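Local coordinates for putative drug/sodium antiporter (Escherichia coli, PDB 4Z3N), which is a membrane transporter of the MATE family, linked to transport of the genotoxin colibactin and probably working as an antiporter, at residues A[105-110]-A[250-255]; A[312-317]-A[392-397]; A[21-26]-A[318-323]. All blocks are in the same frame, centred on the assembly; numbering follows the deposited sequence.

Contact 1 of 3, residues A[105-110]-A[250-255]; sequences LDRAQR and WKIYRE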
loop_
_atom_site.group_PDB
_atom_site.type_symbol
_atom_site.label_atom_id
_atom_site.label_comp_id
_atom_site.label_asym_id
_atom_site.label_seq_id
_atom_site.Cartn_x
_atom_site.Cartn_y
_atom_site.Cartn_z
ATOM N N LEU A 105 21.928 -18.628 -0.727
ATOM C CA LEU A 105 22.228 -17.225 -0.475
ATOM C C LEU A 105 23.323 -17.062 -1.472
ATOM O O LEU A 105 24.514 -17.058 -1.185
ATOM C CB LEU A 105 22.675 -16.988 0.965
ATOM C CG LEU A 105 21.777 -17.725 1.967
ATOM C CD1 LEU A 105 22.369 -17.705 3.370
ATOM C CD2 LEU A 105 20.343 -17.156 1.956
ATOM N N ASP A 106 22.814 -16.901 -2.673
ATOM C CA ASP A 106 23.521 -17.294 -3.859
ATOM C C ASP A 106 22.961 -16.435 -4.980
ATOM O O ASP A 106 23.590 -15.515 -5.493
ATOM C CB ASP A 106 23.314 -18.806 -4.047
ATOM C CG ASP A 106 23.941 -19.346 -5.300
ATOM O OD1 ASP A 106 24.840 -18.674 -5.859
ATOM O OD2 ASP A 106 23.534 -20.462 -5.709
ATOM N N ARG A 107 21.714 -16.770 -5.305
ATOM C CA ARG A 107 20.796 -15.871 -5.972
ATOM C C ARG A 107 20.492 -14.671 -5.065
ATOM O O ARG A 107 20.187 -13.586 -5.548
ATOM C CB ARG A 107 19.507 -16.609 -6.355
ATOM C CG ARG A 107 19.575 -17.271 -7.728
ATOM C CD ARG A 107 18.400 -18.204 -7.955
ATOM N NE ARG A 107 17.118 -17.536 -7.770
ATOM C CZ ARG A 107 16.364 -17.074 -8.760
ATOM N NH1 ARG A 107 16.766 -17.203 -10.021
ATOM N NH2 ARG A 107 15.209 -16.480 -8.481
ATOM N N ALA A 108 20.602 -14.874 -3.754
ATOM C CA ALA A 108 20.275 -13.837 -2.781
ATOM C C ALA A 108 21.105 -12.563 -2.954
ATOM O O ALA A 108 20.550 -11.464 -2.982
ATOM C CB ALA A 108 20.435 -14.373 -1.370
ATOM N N GLN A 109 22.422 -12.695 -3.067
ATOM C CA GLN A 109 23.252 -11.519 -3.270
ATOM C C GLN A 109 23.038 -10.961 -4.681
ATOM O O GLN A 109 23.106 -9.747 -4.890
ATOM C CB GLN A 109 24.731 -11.827 -3.033
ATOM C CG GLN A 109 25.495 -10.627 -2.466
ATOM C CD GLN A 109 26.860 -10.431 -3.103
ATOM O OE1 GLN A 109 27.489 -11.391 -3.560
ATOM N NE2 GLN A 109 27.324 -9.179 -3.142
ATOM N N ARG A 110 22.776 -11.850 -5.636
ATOM C CA ARG A 110 22.341 -11.446 -6.971
ATOM C C ARG A 110 21.125 -10.518 -6.906
ATOM O O ARG A 110 21.063 -9.481 -7.581
ATOM C CB ARG A 110 21.966 -12.666 -7.815
ATOM C CG ARG A 110 23.088 -13.471 -8.428
ATOM C CD ARG A 110 22.455 -14.508 -9.362
ATOM N NE ARG A 110 23.381 -15.540 -9.840
ATOM C CZ ARG A 110 23.000 -16.723 -10.328
ATOM N NH1 ARG A 110 21.709 -17.039 -10.394
ATOM N NH2 ARG A 110 23.912 -17.599 -10.745
ATOM N N TRP A 250 18.575 -12.243 -18.115
ATOM C CA TRP A 250 17.305 -11.521 -18.106
ATOM C C TRP A 250 16.214 -12.300 -17.369
ATOM O O TRP A 250 15.177 -11.731 -17.023
ATOM C CB TRP A 250 16.855 -11.197 -19.539
ATOM C CG TRP A 250 15.487 -10.527 -19.657
ATOM C CD1 TRP A 250 14.329 -11.105 -20.115
ATOM C CD2 TRP A 250 15.143 -9.167 -19.321
ATOM N NE1 TRP A 250 13.295 -10.194 -20.085
ATOM C CE2 TRP A 250 13.763 -9.006 -19.602
ATOM C CE3 TRP A 250 15.864 -8.082 -18.813
ATOM C CZ2 TRP A 250 13.094 -7.793 -19.388
ATOM C CZ3 TRP A 250 15.192 -6.880 -18.599
ATOM C CH2 TRP A 250 13.821 -6.747 -18.889
ATOM N N LYS A 251 16.440 -13.587 -17.108
ATOM C CA LYS A 251 15.417 -14.373 -16.422
ATOM C C LYS A 251 15.139 -13.748 -15.057
ATOM O O LYS A 251 13.987 -13.652 -14.620
ATOM C CB LYS A 251 15.827 -15.848 -16.269
ATOM C CG LYS A 251 16.820 -16.133 -15.135
ATOM C CD LYS A 251 16.716 -17.574 -14.631
ATOM C CE LYS A 251 18.060 -18.109 -14.109
ATOM N NZ LYS A 251 18.533 -17.395 -12.891
ATOM N N ILE A 252 16.199 -13.304 -14.395
ATOM C CA ILE A 252 16.075 -12.832 -13.026
ATOM C C ILE A 252 15.569 -11.379 -12.947
ATOM O O ILE A 252 14.932 -11.004 -11.968
ATOM C CB ILE A 252 17.410 -12.966 -12.282
ATOM C CG1 ILE A 252 17.181 -12.845 -10.781
ATOM C CG2 ILE A 252 18.426 -11.949 -12.809
ATOM C CD1 ILE A 252 18.421 -13.023 -9.982
ATOM N N TYR A 253 15.863 -10.571 -13.962
ATOM C CA TYR A 253 15.213 -9.276 -14.116
ATOM C C TYR A 253 13.732 -9.489 -14.378
ATOM O O TYR A 253 12.889 -8.747 -13.877
ATOM C CB TYR A 253 15.847 -8.458 -15.252
ATOM C CG TYR A 253 17.161 -7.847 -14.839
ATOM C CD1 TYR A 253 17.197 -6.620 -14.190
ATOM C CD2 TYR A 253 18.363 -8.513 -15.052
ATOM C CE1 TYR A 253 18.393 -6.064 -13.780
ATOM C CE2 TYR A 253 19.567 -7.969 -14.643
ATOM C CZ TYR A 253 19.576 -6.740 -14.007
ATOM O OH TYR A 253 20.764 -6.177 -13.598
ATOM N N ARG A 254 13.424 -10.517 -15.158
ATOM C CA ARG A 254 12.052 -10.848 -15.498
ATOM C C ARG A 254 11.246 -11.279 -14.261
ATOM O O ARG A 254 10.136 -10.799 -14.034
ATOM C CB ARG A 254 12.046 -11.945 -16.566
ATOM C CG ARG A 254 10.675 -12.432 -17.005
ATOM C CD ARG A 254 10.829 -13.187 -18.295
ATOM N NE ARG A 254 9.661 -13.969 -18.673
ATOM C CZ ARG A 254 9.657 -14.840 -19.680
ATOM N NH1 ARG A 254 10.763 -15.028 -20.394
ATOM N NH2 ARG A 254 8.555 -15.527 -19.981
ATOM N N GLU A 255 11.812 -12.177 -13.465
ATOM C CA GLU A 255 11.136 -12.659 -12.278
ATOM C C GLU A 255 10.861 -11.515 -11.292
ATOM O O GLU A 255 9.784 -11.438 -10.689
ATOM C CB GLU A 255 11.969 -13.755 -11.613
ATOM C CG GLU A 255 11.382 -14.296 -10.317
ATOM C CD GLU A 255 9.980 -14.885 -10.492
ATOM O OE1 GLU A 255 9.881 -16.017 -11.024
ATOM O OE2 GLU A 255 8.989 -14.220 -10.086
#

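Contact 2 of 3, residues A[312-317]-A[392-397]; sequences ALLTVV and ASEYYQ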
loop_
_atom_site.group_PDB
_atom_site.type_symbol
_atom_site.label_atom_id
_atom_site.label_comp_id
_atom_site.label_asym_id
_atom_site.label_seq_id
_atom_site.Cartn_x
_atom_site.Cartn_y
_atom_site.Cartn_z
ATOM N N ALA A 312 3.631 -9.870 6.216
ATOM C CA ALA A 312 4.176 -10.994 6.986
ATOM C C ALA A 312 3.992 -12.293 6.224
ATOM O O ALA A 312 4.814 -13.203 6.315
ATOM C CB ALA A 312 3.509 -11.089 8.355
ATOM N N LEU A 313 2.903 -12.343 5.465
ATOM C CA LEU A 313 2.490 -13.533 4.752
ATOM C C LEU A 313 3.353 -13.762 3.525
ATOM O O LEU A 313 3.586 -14.910 3.133
ATOM C CB LEU A 313 1.014 -13.437 4.347
ATOM C CG LEU A 313 0.513 -14.647 3.550
ATOM C CD1 LEU A 313 0.472 -15.930 4.413
ATOM C CD2 LEU A 313 -0.827 -14.354 2.948
ATOM N N LEU A 314 3.816 -12.673 2.919
ATOM C CA LEU A 314 4.711 -12.754 1.766
ATOM C C LEU A 314 6.008 -13.524 2.128
ATOM O O LEU A 314 6.423 -14.471 1.451
ATOM C CB LEU A 314 5.040 -11.342 1.243
ATOM C CG LEU A 314 5.863 -11.343 -0.048
ATOM C CD1 LEU A 314 4.978 -11.079 -1.221
ATOM C CD2 LEU A 314 6.989 -10.343 0.010
ATOM N N THR A 315 6.622 -13.113 3.226
ATOM C CA THR A 315 7.782 -13.799 3.760
ATOM C C THR A 315 7.553 -15.273 4.109
ATOM O O THR A 315 8.404 -16.124 3.814
ATOM C CB THR A 315 8.253 -13.095 4.991
ATOM O OG1 THR A 315 8.196 -11.684 4.741
ATOM C CG2 THR A 315 9.668 -13.527 5.319
ATOM N N VAL A 316 6.418 -15.563 4.743
ATOM C CA VAL A 316 6.121 -16.920 5.170
ATOM C C VAL A 316 5.764 -17.808 3.968
ATOM O O VAL A 316 6.222 -18.955 3.876
ATOM C CB VAL A 316 4.981 -16.948 6.207
ATOM C CG1 VAL A 316 4.539 -18.378 6.461
ATOM C CG2 VAL A 316 5.430 -16.279 7.499
ATOM N N VAL A 317 4.970 -17.274 3.041
ATOM C CA VAL A 317 4.642 -18.017 1.834
ATOM C C VAL A 317 5.883 -18.159 0.973
ATOM O O VAL A 317 6.201 -19.255 0.517
ATOM C CB VAL A 317 3.533 -17.342 1.005
ATOM C CG1 VAL A 317 3.345 -18.074 -0.342
ATOM C CG2 VAL A 317 2.222 -17.284 1.808
ATOM N N ALA A 392 -5.010 -13.385 -0.761
ATOM C CA ALA A 392 -4.815 -14.273 -1.906
ATOM C C ALA A 392 -3.848 -13.653 -2.926
ATOM O O ALA A 392 -3.029 -14.366 -3.511
ATOM C CB ALA A 392 -6.151 -14.612 -2.568
ATOM N N SER A 393 -3.933 -12.333 -3.129
ATOM C CA SER A 393 -3.011 -11.625 -4.037
ATOM C C SER A 393 -1.556 -11.649 -3.565
ATOM O O SER A 393 -0.631 -11.788 -4.357
ATOM C CB SER A 393 -3.437 -10.172 -4.224
ATOM O OG SER A 393 -4.502 -10.099 -5.144
ATOM N N GLU A 394 -1.375 -11.476 -2.264
ATOM C CA GLU A 394 -0.067 -11.527 -1.654
ATOM C C GLU A 394 0.568 -12.917 -1.875
ATOM O O GLU A 394 1.763 -13.009 -2.170
ATOM C CB GLU A 394 -0.179 -11.205 -0.158
ATOM C CG GLU A 394 1.085 -10.625 0.472
ATOM C CD GLU A 394 1.382 -9.216 -0.027
ATOM O OE1 GLU A 394 0.644 -8.756 -0.929
ATOM O OE2 GLU A 394 2.337 -8.565 0.477
ATOM N N TYR A 395 -0.242 -13.975 -1.738
ATOM C CA TYR A 395 0.198 -15.355 -1.906
ATOM C C TYR A 395 0.773 -15.631 -3.312
ATOM O O TYR A 395 1.835 -16.251 -3.467
ATOM C CB TYR A 395 -0.972 -16.317 -1.608
ATOM C CG TYR A 395 -0.630 -17.797 -1.748
ATOM C CD1 TYR A 395 -0.708 -18.428 -2.982
ATOM C CD2 TYR A 395 -0.228 -18.552 -0.656
ATOM C CE1 TYR A 395 -0.405 -19.752 -3.132
ATOM C CE2 TYR A 395 0.084 -19.892 -0.798
ATOM C CZ TYR A 395 -0.005 -20.491 -2.047
ATOM O OH TYR A 395 0.290 -21.838 -2.228
ATOM N N TYR A 396 0.075 -15.176 -4.337
ATOM C CA TYR A 396 0.571 -15.347 -5.687
ATOM C C TYR A 396 1.826 -14.514 -5.962
ATOM O O TYR A 396 2.709 -14.927 -6.711
ATOM C CB TYR A 396 -0.531 -15.020 -6.685
ATOM C CG TYR A 396 -1.571 -16.108 -6.714
ATOM C CD1 TYR A 396 -1.258 -17.377 -7.191
ATOM C CD2 TYR A 396 -2.852 -15.885 -6.235
ATOM C CE1 TYR A 396 -2.203 -18.391 -7.204
ATOM C CE2 TYR A 396 -3.801 -16.885 -6.244
ATOM C CZ TYR A 396 -3.482 -18.132 -6.730
ATOM O OH TYR A 396 -4.451 -19.110 -6.737
ATOM N N GLN A 397 1.918 -13.354 -5.342
ATOM C CA GLN A 397 3.111 -12.542 -5.461
ATOM C C GLN A 397 4.284 -13.257 -4.808
ATOM O O GLN A 397 5.394 -13.277 -5.340
ATOM C CB GLN A 397 2.886 -11.174 -4.821
ATOM C CG GLN A 397 1.873 -10.325 -5.555
ATOM C CD GLN A 397 2.454 -9.709 -6.801
ATOM O OE1 GLN A 397 2.863 -10.419 -7.739
ATOM N NE2 GLN A 397 2.521 -8.374 -6.817
#

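Contact 3 of 3, residues A[21-26]-A[318-323]; sequences AGMFDG and GQNWGH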
loop_
_atom_site.group_PDB
_atom_site.type_symbol
_atom_site.label_atom_id
_atom_site.label_comp_id
_atom_site.label_asym_id
_atom_site.label_seq_id
_atom_site.Cartn_x
_atom_site.Cartn_y
_atom_site.Cartn_z
ATOM N N ALA A 21 13.034 -17.769 13.565
ATOM C CA ALA A 21 12.450 -18.897 14.298
ATOM C C ALA A 21 10.949 -19.120 14.100
ATOM O O ALA A 21 10.156 -18.174 14.123
ATOM C CB ALA A 21 12.736 -18.725 15.780
ATOM N N GLY A 22 10.577 -20.390 13.924
ATOM C CA GLY A 22 9.186 -20.816 13.827
ATOM C C GLY A 22 8.675 -20.842 12.397
ATOM O O GLY A 22 7.508 -21.171 12.136
ATOM N N MET A 23 9.559 -20.488 11.466
ATOM C CA MET A 23 9.199 -20.321 10.066
ATOM C C MET A 23 8.696 -21.612 9.423
ATOM O O MET A 23 7.615 -21.652 8.827
ATOM C CB MET A 23 10.403 -19.790 9.277
ATOM C CG MET A 23 10.140 -19.573 7.787
ATOM S SD MET A 23 8.813 -18.387 7.399
ATOM C CE MET A 23 9.551 -16.852 7.962
ATOM N N PHE A 24 9.521 -22.649 9.488
ATOM C CA PHE A 24 9.186 -23.920 8.867
ATOM C C PHE A 24 8.357 -24.854 9.746
ATOM O O PHE A 24 7.498 -25.573 9.230
ATOM C CB PHE A 24 10.482 -24.564 8.377
ATOM C CG PHE A 24 11.309 -23.615 7.546
ATOM C CD1 PHE A 24 10.875 -23.236 6.274
ATOM C CD2 PHE A 24 12.452 -23.024 8.065
ATOM C CE1 PHE A 24 11.593 -22.328 5.512
ATOM C CE2 PHE A 24 13.186 -22.106 7.314
ATOM C CZ PHE A 24 12.753 -21.757 6.032
ATOM N N ASP A 25 8.645 -24.926 11.043
ATOM C CA ASP A 25 7.872 -25.840 11.898
ATOM C C ASP A 25 6.869 -25.235 12.888
ATOM O O ASP A 25 6.063 -25.962 13.457
ATOM C CB ASP A 25 8.834 -26.763 12.678
ATOM C CG ASP A 25 9.789 -25.997 13.604
ATOM O OD1 ASP A 25 9.779 -24.741 13.605
ATOM O OD2 ASP A 25 10.554 -26.660 14.335
ATOM N N GLY A 26 6.859 -23.928 13.071
ATOM C CA GLY A 26 6.113 -23.366 14.192
ATOM C C GLY A 26 4.609 -23.118 14.081
ATOM O O GLY A 26 3.957 -23.488 13.101
ATOM N N GLY A 318 6.594 -17.053 0.764
ATOM C CA GLY A 318 7.778 -17.074 -0.079
ATOM C C GLY A 318 8.849 -18.063 0.385
ATOM O O GLY A 318 9.418 -18.807 -0.428
ATOM N N GLN A 319 9.129 -18.063 1.690
ATOM C CA GLN A 319 10.164 -18.910 2.275
ATOM C C GLN A 319 9.762 -20.379 2.382
ATOM O O GLN A 319 10.560 -21.272 2.088
ATOM C CB GLN A 319 10.570 -18.377 3.651
ATOM C CG GLN A 319 11.545 -17.192 3.569
ATOM C CD GLN A 319 12.329 -17.000 4.838
ATOM O OE1 GLN A 319 12.237 -17.812 5.748
ATOM N NE2 GLN A 319 13.113 -15.931 4.907
ATOM N N ASN A 320 8.528 -20.646 2.782
ATOM C CA ASN A 320 8.066 -22.032 2.807
ATOM C C ASN A 320 7.900 -22.612 1.406
ATOM O O ASN A 320 7.997 -23.821 1.200
ATOM C CB ASN A 320 6.751 -22.142 3.563
ATOM C CG ASN A 320 6.938 -22.088 5.040
ATOM O OD1 ASN A 320 7.039 -23.122 5.686
ATOM N ND2 ASN A 320 6.990 -20.885 5.596
ATOM N N TRP A 321 7.629 -21.738 0.449
ATOM C CA TRP A 321 7.479 -22.148 -0.931
ATOM C C TRP A 321 8.818 -22.603 -1.459
ATOM O O TRP A 321 8.912 -23.655 -2.101
ATOM C CB TRP A 321 6.930 -21.009 -1.775
ATOM C CG TRP A 321 6.871 -21.296 -3.235
ATOM C CD1 TRP A 321 7.807 -20.975 -4.177
ATOM C CD2 TRP A 321 5.796 -21.929 -3.935
ATOM N NE1 TRP A 321 7.386 -21.389 -5.421
ATOM C CE2 TRP A 321 6.153 -21.979 -5.298
ATOM C CE3 TRP A 321 4.565 -22.457 -3.541
ATOM C CZ2 TRP A 321 5.327 -22.538 -6.266
ATOM C CZ3 TRP A 321 3.748 -23.023 -4.505
ATOM C CH2 TRP A 321 4.131 -23.049 -5.853
ATOM N N GLY A 322 9.852 -21.806 -1.185
ATOM C CA GLY A 322 11.212 -22.149 -1.565
ATOM C C GLY A 322 11.713 -23.441 -0.920
ATOM O O GLY A 322 12.424 -24.223 -1.540
ATOM N N HIS A 323 11.333 -23.648 0.335
ATOM C CA HIS A 323 11.676 -24.834 1.090
ATOM C C HIS A 323 10.878 -26.055 0.626
ATOM O O HIS A 323 11.112 -27.158 1.097
ATOM C CB HIS A 323 11.437 -24.572 2.579
ATOM C CG HIS A 323 12.127 -25.538 3.493
ATOM N ND1 HIS A 323 11.682 -26.827 3.688
ATOM C CD2 HIS A 323 13.203 -25.386 4.302
ATOM C CE1 HIS A 323 12.463 -27.434 4.562
ATOM N NE2 HIS A 323 13.392 -26.579 4.954
#

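Contact 1 of 3, residues A[105-110]-A[250-255]
Lys251 NZ is the polar atom on which this contact turns, and what it meets is two arginines. Arg107 NH1 comes within 3.4 Å of Lys251 NZ, which lies at the edge of the guanidinium and in its plane. Both nitrogens are donors, so the approach is a close pairing of like charges and not a bond. Arg110 NH1 stands farther off, 4.1 Å from Lys251 NZ. The two arginines reach the lysine differently: the Arg110 chain runs extended and crosses the lysine at about a right angle, whereas the Arg107 chain bends at chi3 (55°). On the lysine, a turn at chi4 (66°) swings the ammonium round at the end of an otherwise stretched chain.

Ile252 supplies the apolar part. Its CD1 packs against Arg110 CB at 4.2 Å and also lies over one face of the Arg107 guanidinium. Across the contact, Glu255 OE1 stands 5.9 Å from Arg107 NH2, too far for a salt bridge; it may still offset some of the positive charge. Glu255 is in any case engaged by Arg98, through OE2.

Three helices meet here. The first turn of helix 107-132 faces the early turns of helix 250-284, and Leu95 of helix 75-101 touches both Arg107 and Glu255. Farther up helix 107-132, Val114 receives Ile252, so the charged fringe passes into an apolar helix-helix interface.

Contact 2 of 3, residues A[312-317]-A[392-397]
Val317 and Tyr395 make the closest approach between these two segments: both methyls of the valine touch the phenol ring at CD2, with Val317 CG1 at 3.6 Å and Val317 CG2 at 3.7 Å from Tyr395 CD2, and CG1 also touches CE2. The two side chains cross at about a right angle.

One turn earlier on helix 286-322, Leu314 lies across Glu394. Leu314 CD1 is 3.9 Å from the main-chain oxygen Glu394 O, and Leu314 CB is 4.0 Å from Glu394 OE2, so the leucine touches both the backbone and the carboxylate of the same residue. On the glutamate, a bend at chi2 (69°) brings OE2 to Leu314 CB and CD1. Leu314 CD1 also reaches Gln397 CB at 4.2 Å, while Leu313 CD2 lies 4.5 Å from Glu394 CB and fills in beside it.

The next shell fixes the polar ends. Tyr395 OH is hydrogen-bonded to Thr329 on helix 326-358, which ties down the far end of the ring. The amide of Gln397 leads away from the interface, its NE2 bonding to Gln263 OE1 and Val259 O of helix 250-284. Behind helix 286-322, Met35 and Ala36 of helix 28-56 back Ala312.

Over these segments the axes pass 8.7 Å apart, with their N-to-C directions 40° from each other. All six touching residues are buried. Both segments belong to the second MatE domain, and this crossing of helices predicted to span the membrane, leucine and valine packed against glutamate and tyrosine, belongs to the helix-bundle interior of a MATE transporter.

Contact 3 of 3, residues A[21-26]-A[318-323]
The N-terminal tail just before helix 28-56, the first helix of the modelled MATE bundle, forms a single turn here and lays Met23 and Phe24 on the C-terminal end of helix 286-322. An i+4 to i bond from Gly26 N to Gly22 O closes the turn, leaving Met23 O directed at the helix. Asn320 ND2 gives that oxygen a weak hydrogen bond of 3.4 Å at an N-H...O angle of 154°; its stronger partner is Val316 O one turn back. Met23 O also accepts from Arg328 NE, and Arg328 NH2 holds Gly26 O, so helix 326-358 secures the turn as well.

Met23 runs out with CG anti to its backbone nitrogen and then bends at chi2 (60°), crossing Gln319 at about a right angle. Its CG lies 3.4 Å from Gln319 OE1, whose partner nitrogen NE2 is bonded to Gly177 O. Meanwhile Met23 SD comes 3.6 Å from Asn320 ND2.

Phe24 is packed on both faces. Met23 CG sits over the centre of one; across the other lies the His323 ring, tilted by 33°, with CD2 3.7 Å from Phe24 CE1, and at the edge of the Phe24 ring, in its plane, is Gln319 O.

Overall arrangement
Contact 2 is the core of the three, fully buried, its centre about 14 Å from the chain centre; its chemistry is mainly apolar, with the Glu394 carboxylate among the touching groups and the ends of Tyr395 and Gln397 bonded outward. The centres of contacts 1 and 3 both lie about 24 Å from the chain centre: contact 1 is only partly buried and brings positively charged side chains close together beside an isoleucine, whereas contact 3 is mostly buried and mixes amides, sulfur and aromatic rings. Contacts 2 and 3 use successive turns of helix 286-322 and touch directly, Met23 SD lying 3.8 Å from Val316 CA. Contact 1 shares no helix with them, though its helix 250-284 supplies the partners of Gln397.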